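Local coordinates for aromatic-L-amino-acid decarboxylase (Catharanthus roseus, PDB 6EEW), which catalyses the pyridoxal 5'-phosphate-dependent decarboxylation of L-tryptophan to tryptamine and of 5-hydroxy-L-tryptophan to serotonin, at residues V195-D200 with Y250-L255. Residues are numbered along the deposited sequence; the frame is centred on the assembly and turned at random.
Sequences VCYGSD and YVPLFL
Val195 and Tyr197 bind the backbone of residues 251-254 as parallel strand neighbours. Val195 N donates a hydrogen bond to Val251 O at 2.9 Å. Tyr197 N donates one to Phe254 O at 2.8 Å. Between these bonds the register slips by one residue, a beta bulge, with Leu253 as the extra residue of its strand. Val195 O therefore faces two successive N-H groups. Leu253 N reaches it at 2.9 Å, while the bond from Phe254 N is weak at 3.5 Å.

Packing is tight over the face that carries Val195, Tyr197, Pro252 and Leu255. CG of Tyr197 stands anti to its carbonyl carbon (chi1 -53°), which lays the ring back alongside Pro252. The ring edge meets the proline, with Tyr197 CE1 3.6 Å from Pro252 CB. Val195 CG1 lies under one ring face, offset toward the rim. Leu255 CD1 closes on Tyr197 CB at 3.9 Å. Tyr197 OH is hydrogen-bonded to Asp245 OD2 on helix 235-247. An alanine in place of Tyr197 would probably open a gap beside Pro252 and over Val195, and leave Asp245 without its hydroxyl partner. The other face holds Cys196, whose SG touches Phe254 CB at 3.9 Å.

The contact is looser at the start of 250-255, where Tyr250 and Val251 are partly exposed. There Val195 CG2 comes obliquely to Tyr250, 3.6 Å from its CB.

This pair belongs to the mixed, mostly parallel sheet of the pyridoxal-phosphate-binding domain, the large domain of fold-type I enzymes, as in other group II decarboxylases. Strand 220-223 flanks 194-199, and strand 283-287 flanks 251-258. Helix 235-247 covers the Tyr197 and Pro252 face. Helices 167-186 and 206-212 cover the Cys196 and Phe254 face.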
loop_
_atom_site.group_PDB
_atom_site.type_symbol
_atom_site.label_atom_id
_atom_site.label_comp_id
_atom_site.label_asym_id
_atom_site.label_seq_id
_atom_site.Cartn_x
_atom_site.Cartn_y
_atom_site.Cartn_z
ATOM N N VAL A 195 26.895 -6.059 -2.772
ATOM C CA VAL A 195 26.617 -6.926 -1.633
ATOM C C VAL A 195 25.751 -6.179 -0.633
ATOM O O VAL A 195 25.999 -5.004 -0.330
ATOM C CB VAL A 195 27.913 -7.414 -0.964
ATOM C CG1 VAL A 195 27.590 -8.316 0.232
ATOM C CG2 VAL A 195 28.759 -8.143 -1.978
ATOM N N CYS A 196 24.735 -6.864 -0.118
ATOM C CA CYS A 196 23.860 -6.331 0.910
ATOM C C CYS A 196 24.080 -7.121 2.189
ATOM O O CYS A 196 24.317 -8.333 2.137
ATOM C CB CYS A 196 22.384 -6.425 0.507
ATOM S SG CYS A 196 21.897 -5.433 -0.917
ATOM N N TYR A 197 23.992 -6.434 3.332
ATOM C CA TYR A 197 24.263 -7.015 4.639
ATOM C C TYR A 197 23.051 -6.833 5.549
ATOM O O TYR A 197 22.423 -5.767 5.557
ATOM C CB TYR A 197 25.507 -6.376 5.280
ATOM C CG TYR A 197 26.752 -6.388 4.404
ATOM C CD1 TYR A 197 27.019 -5.349 3.523
ATOM C CD2 TYR A 197 27.666 -7.427 4.478
ATOM C CE1 TYR A 197 28.160 -5.358 2.726
ATOM C CE2 TYR A 197 28.814 -7.445 3.689
ATOM C CZ TYR A 197 29.054 -6.407 2.817
ATOM O OH TYR A 197 30.187 -6.427 2.034
ATOM N N GLY A 198 22.694 -7.889 6.275
ATOM C CA GLY A 198 21.645 -7.795 7.282
ATOM C C GLY A 198 21.878 -8.788 8.401
ATOM O O GLY A 198 22.490 -9.838 8.199
ATOM N N SER A 199 21.353 -8.475 9.585
ATOM C CA SER A 199 21.451 -9.410 10.698
ATOM C C SER A 199 20.748 -10.728 10.384
ATOM O O SER A 199 19.710 -10.762 9.721
ATOM C CB SER A 199 20.836 -8.806 11.961
ATOM O OG SER A 199 20.592 -9.831 12.913
ATOM N N ASP A 200 21.303 -11.826 10.915
ATOM C CA ASP A 200 20.617 -13.112 10.837
ATOM C C ASP A 200 19.338 -13.140 11.660
ATOM O O ASP A 200 18.591 -14.123 11.584
ATOM C CB ASP A 200 21.555 -14.247 11.265
ATOM C CG ASP A 200 21.963 -14.157 12.734
ATOM O OD1 ASP A 200 21.420 -13.291 13.457
ATOM O OD2 ASP A 200 22.835 -14.943 13.164
ATOM N N TYR A 250 34.187 -7.338 -4.395
ATOM C CA TYR A 250 32.785 -6.956 -4.336
ATOM C C TYR A 250 32.646 -5.506 -3.889
ATOM O O TYR A 250 33.586 -4.879 -3.392
ATOM C CB TYR A 250 32.017 -7.874 -3.383
ATOM C CG TYR A 250 31.938 -9.290 -3.878
ATOM C CD1 TYR A 250 33.001 -10.165 -3.687
ATOM C CD2 TYR A 250 30.823 -9.752 -4.566
ATOM C CE1 TYR A 250 32.954 -11.469 -4.157
ATOM C CE2 TYR A 250 30.764 -11.053 -5.029
ATOM C CZ TYR A 250 31.832 -11.906 -4.826
ATOM O OH TYR A 250 31.780 -13.201 -5.290
ATOM N N VAL A 251 31.445 -4.974 -4.073
ATOM C CA VAL A 251 31.125 -3.600 -3.704
ATOM C C VAL A 251 30.069 -3.627 -2.606
ATOM O O VAL A 251 28.900 -3.947 -2.876
ATOM C CB VAL A 251 30.672 -2.793 -4.928
ATOM C CG1 VAL A 251 30.164 -1.444 -4.508
ATOM C CG2 VAL A 251 31.858 -2.617 -5.863
ATOM N N PRO A 252 30.445 -3.336 -1.358
ATOM C CA PRO A 252 29.452 -3.247 -0.276
ATOM C C PRO A 252 28.487 -2.096 -0.508
ATOM O O PRO A 252 28.888 -0.937 -0.654
ATOM C CB PRO A 252 30.310 -3.018 0.977
ATOM C CG PRO A 252 31.712 -3.440 0.595
ATOM C CD PRO A 252 31.817 -3.114 -0.875
ATOM N N LEU A 253 27.199 -2.405 -0.452
ATOM C CA LEU A 253 26.167 -1.514 -0.954
ATOM C C LEU A 253 25.188 -1.081 0.119
ATOM O O LEU A 253 24.901 0.118 0.255
ATOM C CB LEU A 253 25.405 -2.234 -2.069
ATOM C CG LEU A 253 24.273 -1.501 -2.773
ATOM C CD1 LEU A 253 24.795 -0.483 -3.780
ATOM C CD2 LEU A 253 23.351 -2.520 -3.421
ATOM N N PHE A 254 24.683 -2.020 0.905
ATOM C CA PHE A 254 23.521 -1.722 1.722
ATOM C C PHE A 254 23.638 -2.506 3.007
ATOM O O PHE A 254 24.001 -3.689 2.992
ATOM C CB PHE A 254 22.217 -2.094 1.018
ATOM C CG PHE A 254 20.973 -1.654 1.749
ATOM C CD1 PHE A 254 20.311 -2.504 2.612
ATOM C CD2 PHE A 254 20.453 -0.394 1.538
ATOM C CE1 PHE A 254 19.151 -2.088 3.266
ATOM C CE2 PHE A 254 19.285 0.028 2.185
ATOM C CZ PHE A 254 18.639 -0.821 3.048
ATOM N N LEU A 255 23.316 -1.838 4.106
ATOM C CA LEU A 255 23.325 -2.433 5.428
ATOM C C LEU A 255 21.991 -2.090 6.046
ATOM O O LEU A 255 21.614 -0.910 6.097
ATOM C CB LEU A 255 24.473 -1.896 6.290
ATOM C CG LEU A 255 24.278 -2.236 7.764
ATOM C CD1 LEU A 255 24.381 -3.760 7.943
ATOM C CD2 LEU A 255 25.281 -1.470 8.664
#